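Local coordinates for protein tRNA (Adenine(22)-N(1))-methyltransferase (Mycoplasma capricolum subsp. capricolum, PDB 6QE6) that probably methylates N1 of adenine 22 in tRNA, using S-adenosylmethionine as methyl donor, and is captured here with the cofactor product S-adenosyl-L-homocysteine, at residues Y52-N57 against G86-I91. Numbering follows the deposited sequence.
Sequences YLVQNN and GQIFTI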
ATOM      1  N   TYR A  52     -16.013   6.133   6.360  1.00 33.67           N
ATOM      2  CA  TYR A  52     -16.657   4.901   5.904  1.00 34.06           C
ATOM      3  C   TYR A  52     -16.481   3.767   6.914  1.00 38.40           C
ATOM      4  O   TYR A  52     -17.448   3.077   7.266  1.00 34.23           O
ATOM      5  CB  TYR A  52     -16.091   4.484   4.546  1.00 32.71           C
ATOM      6  CG  TYR A  52     -16.690   3.205   4.016  1.00 35.38           C
ATOM      7  CD1 TYR A  52     -17.793   3.248   3.164  1.00 34.66           C
ATOM      8  CD2 TYR A  52     -16.165   1.952   4.367  1.00 34.18           C
ATOM      9  CE1 TYR A  52     -18.372   2.092   2.664  1.00 38.89           C
ATOM     10  CE2 TYR A  52     -16.741   0.768   3.873  1.00 38.12           C
ATOM     11  CZ  TYR A  52     -17.850   0.855   3.012  1.00 45.44           C
ATOM     12  OH  TYR A  52     -18.448  -0.273   2.489  1.00 41.70           O
ATOM     13  N   LEU A  53     -15.237   3.553   7.377  1.00 32.12           N
ATOM     14  CA  LEU A  53     -14.941   2.439   8.276  1.00 37.70           C
ATOM     15  C   LEU A  53     -15.699   2.564   9.593  1.00 33.76           C
ATOM     16  O   LEU A  53     -16.201   1.568  10.129  1.00 30.21           O
ATOM     17  CB  LEU A  53     -13.438   2.358   8.538  1.00 34.80           C
ATOM     18  CG  LEU A  53     -12.538   1.922   7.382  1.00 33.56           C
ATOM     19  CD1 LEU A  53     -11.103   2.117   7.783  1.00 24.88           C
ATOM     20  CD2 LEU A  53     -12.799   0.473   7.020  1.00 35.63           C
ATOM     21  N   VAL A  54     -15.793   3.778  10.130  1.00 33.56           N
ATOM     22  CA  VAL A  54     -16.547   3.961  11.365  1.00 40.28           C
ATOM     23  C   VAL A  54     -18.044   3.777  11.114  1.00 37.25           C
ATOM     24  O   VAL A  54     -18.734   3.102  11.883  1.00 36.12           O
ATOM     25  CB  VAL A  54     -16.227   5.331  11.982  1.00 38.92           C
ATOM     26  CG1 VAL A  54     -17.307   5.730  12.986  1.00 35.09           C
ATOM     27  CG2 VAL A  54     -14.859   5.274  12.651  1.00 37.75           C
ATOM     28  N   GLN A  55     -18.560   4.343  10.020  1.00 38.61           N
ATOM     29  CA  GLN A  55     -19.984   4.206   9.717  1.00 38.78           C
ATOM     30  C   GLN A  55     -20.398   2.747   9.571  1.00 38.42           C
ATOM     31  O   GLN A  55     -21.510   2.383   9.951  1.00 35.04           O
ATOM     32  CB  GLN A  55     -20.334   4.980   8.447  1.00 37.25           C
ATOM     33  CG  GLN A  55     -20.389   6.484   8.662  1.00 40.49           C
ATOM     34  CD  GLN A  55     -20.798   7.250   7.422  1.00 47.59           C
ATOM     35  OE1 GLN A  55     -20.390   6.918   6.306  1.00 53.10           O
ATOM     36  NE2 GLN A  55     -21.593   8.300   7.614  1.00 50.04           N
ATOM     37  N   ASN A  56     -19.527   1.895   9.043  1.00 42.95           N
ATOM     38  CA  ASN A  56     -19.878   0.497   8.835  1.00 42.30           C
ATOM     39  C   ASN A  56     -19.387  -0.410   9.956  1.00 37.91           C
ATOM     40  O   ASN A  56     -19.422  -1.636   9.813  1.00 42.61           O
ATOM     41  CB  ASN A  56     -19.358   0.026   7.481  1.00 39.63           C
ATOM     42  CG  ASN A  56     -20.172   0.593   6.327  1.00 46.41           C
ATOM     43  OD1 ASN A  56     -20.921  -0.127   5.662  1.00 52.63           O
ATOM     44  ND2 ASN A  56     -20.044   1.896   6.097  1.00 44.62           N
ATOM     45  N   ASN A  57     -18.972   0.165  11.081  1.00 37.57           N
ATOM     46  CA  ASN A  57     -18.610  -0.600  12.275  1.00 43.00           C
ATOM     47  C   ASN A  57     -17.448  -1.566  12.006  1.00 41.87           C
ATOM     48  O   ASN A  57     -17.333  -2.621  12.637  1.00 42.12           O
ATOM     49  CB  ASN A  57     -19.830  -1.342  12.843  1.00 42.06           C
ATOM     50  CG  ASN A  57     -21.114  -0.503  12.772  1.00 53.78           C
ATOM     51  OD1 ASN A  57     -21.215   0.567  13.390  1.00 57.43           O
ATOM     52  ND2 ASN A  57     -22.099  -0.987  12.015  1.00 50.70           N
ATOM     53  N   GLY A  86     -16.612  12.101  18.039  1.00 41.42           N
ATOM     54  CA  GLY A  86     -16.219  11.242  19.137  1.00 41.72           C
ATOM     55  C   GLY A  86     -15.578   9.925  18.752  1.00 44.00           C
ATOM     56  O   GLY A  86     -15.210   9.148  19.643  1.00 41.83           O
ATOM     57  N   GLN A  87     -15.440   9.647  17.453  1.00 38.21           N
ATOM     58  CA  GLN A  87     -14.898   8.377  16.985  1.00 38.52           C
ATOM     59  C   GLN A  87     -13.725   8.585  16.037  1.00 40.03           C
ATOM     60  O   GLN A  87     -12.865   7.708  15.926  1.00 39.68           O
ATOM     61  CB  GLN A  87     -15.971   7.535  16.296  1.00 37.23           C
ATOM     62  CG  GLN A  87     -17.063   6.989  17.234  1.00 46.47           C
ATOM     63  CD  GLN A  87     -18.190   8.004  17.531  1.00 52.59           C
ATOM     64  OE1 GLN A  87     -18.715   8.666  16.627  1.00 47.66           O
ATOM     65  NE2 GLN A  87     -18.568   8.112  18.810  1.00 47.66           N
ATOM     66  N   ILE A  88     -13.669   9.719  15.338  1.00 39.60           N
ATOM     67  CA  ILE A  88     -12.575   9.999  14.418  1.00 35.31           C
ATOM     68  C   ILE A  88     -11.850  11.255  14.879  1.00 39.62           C
ATOM     69  O   ILE A  88     -12.484  12.247  15.248  1.00 43.30           O
ATOM     70  CB  ILE A  88     -13.083  10.134  12.972  1.00 36.41           C
ATOM     71  CG1 ILE A  88     -13.780   8.840  12.565  1.00 37.18           C
ATOM     72  CG2 ILE A  88     -11.947  10.436  12.009  1.00 31.89           C
ATOM     73  CD1 ILE A  88     -14.381   8.887  11.192  1.00 32.44           C
ATOM     74  N   PHE A  89     -10.518  11.205  14.873  1.00 39.01           N
ATOM     75  CA  PHE A  89      -9.675  12.256  15.433  1.00 37.39           C
ATOM     76  C   PHE A  89      -8.653  12.652  14.386  1.00 34.97           C
ATOM     77  O   PHE A  89      -7.922  11.796  13.885  1.00 35.57           O
ATOM     78  CB  PHE A  89      -8.966  11.775  16.710  1.00 34.81           C
ATOM     79  CG  PHE A  89      -9.901  11.233  17.745  1.00 35.23           C
ATOM     80  CD1 PHE A  89     -10.588  12.086  18.590  1.00 37.26           C
ATOM     81  CD2 PHE A  89     -10.117   9.871  17.859  1.00 38.13           C
ATOM     82  CE1 PHE A  89     -11.481  11.585  19.532  1.00 44.23           C
ATOM     83  CE2 PHE A  89     -11.007   9.358  18.812  1.00 40.83           C
ATOM     84  CZ  PHE A  89     -11.688  10.213  19.643  1.00 39.71           C
ATOM     85  N   THR A  90      -8.593  13.936  14.053  1.00 38.04           N
ATOM     86  CA  THR A  90      -7.599  14.382  13.086  1.00 36.32           C
ATOM     87  C   THR A  90      -6.256  14.579  13.774  1.00 39.00           C
ATOM     88  O   THR A  90      -6.181  15.108  14.888  1.00 43.57           O
ATOM     89  CB  THR A  90      -8.035  15.673  12.397  1.00 36.46           C
ATOM     90  OG1 THR A  90      -8.606  16.559  13.364  1.00 45.63           O
ATOM     91  CG2 THR A  90      -9.054  15.386  11.303  1.00 33.35           C
ATOM     92  N   ILE A  91      -5.195  14.127  13.110  1.00 33.83           N
ATOM     93  CA  ILE A  91      -3.833  14.231  13.613  1.00 34.48           C
ATOM     94  C   ILE A  91      -2.948  14.794  12.504  1.00 39.01           C
ATOM     95  O   ILE A  91      -2.886  14.230  11.404  1.00 34.88           O
ATOM     96  CB  ILE A  91      -3.288  12.870  14.085  1.00 38.84           C
ATOM     97  CG1 ILE A  91      -4.221  12.212  15.113  1.00 36.55           C
ATOM     98  CG2 ILE A  91      -1.853  13.017  14.623  1.00 37.49           C
ATOM     99  CD1 ILE A  91      -4.447  13.021  16.355  1.00 36.86           C
TER
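V54, near the C-terminal end of helix 48-55, reaches across to Q87, just before strand 88-92, and I88, its first residue, and carries the helix side of this apolar contact alone. Its CB lies 4.1 Å from CD1 of I88. Beyond CB the side chain forks. The branch CG1, placed anti to the backbone N (chi1 162°), meets CB of Q87 at 4.0 Å, with the two side chains set roughly perpendicular. CG2, anti to the carbonyl carbon, approaches CG1 of I88 to 3.7 Å and CD1 of I88 to 3.9 Å. The V54 and I88 side chains run antiparallel, each lying alongside the other. I88 also packs on V79 of helix 69-81 and on A62 and A64 of strand 59-66, while V54 touches T59 of that same strand.

The helix ends at Q55, one residue after V54. The O atom of Y52 accepts from both N and ND2 of N56; the hydrogen bond from ND2 of N56 to O of Y52 is 3.1 Å long, and ND2 lies over the centre of the Y52 ring, 3.7 Å above its plane. N57, with positive phi, is the C' residue of a Schellman motif, its N hydrogen-bonded to O of V54, while N of K58 reaches O of L53.

Strand 88-92, outermost in this chain, runs parallel to 59-66, and the contact packs the end of helix 48-55 against one face of the sheet near this strand, in a Rossmann-like class I methyltransferase fold.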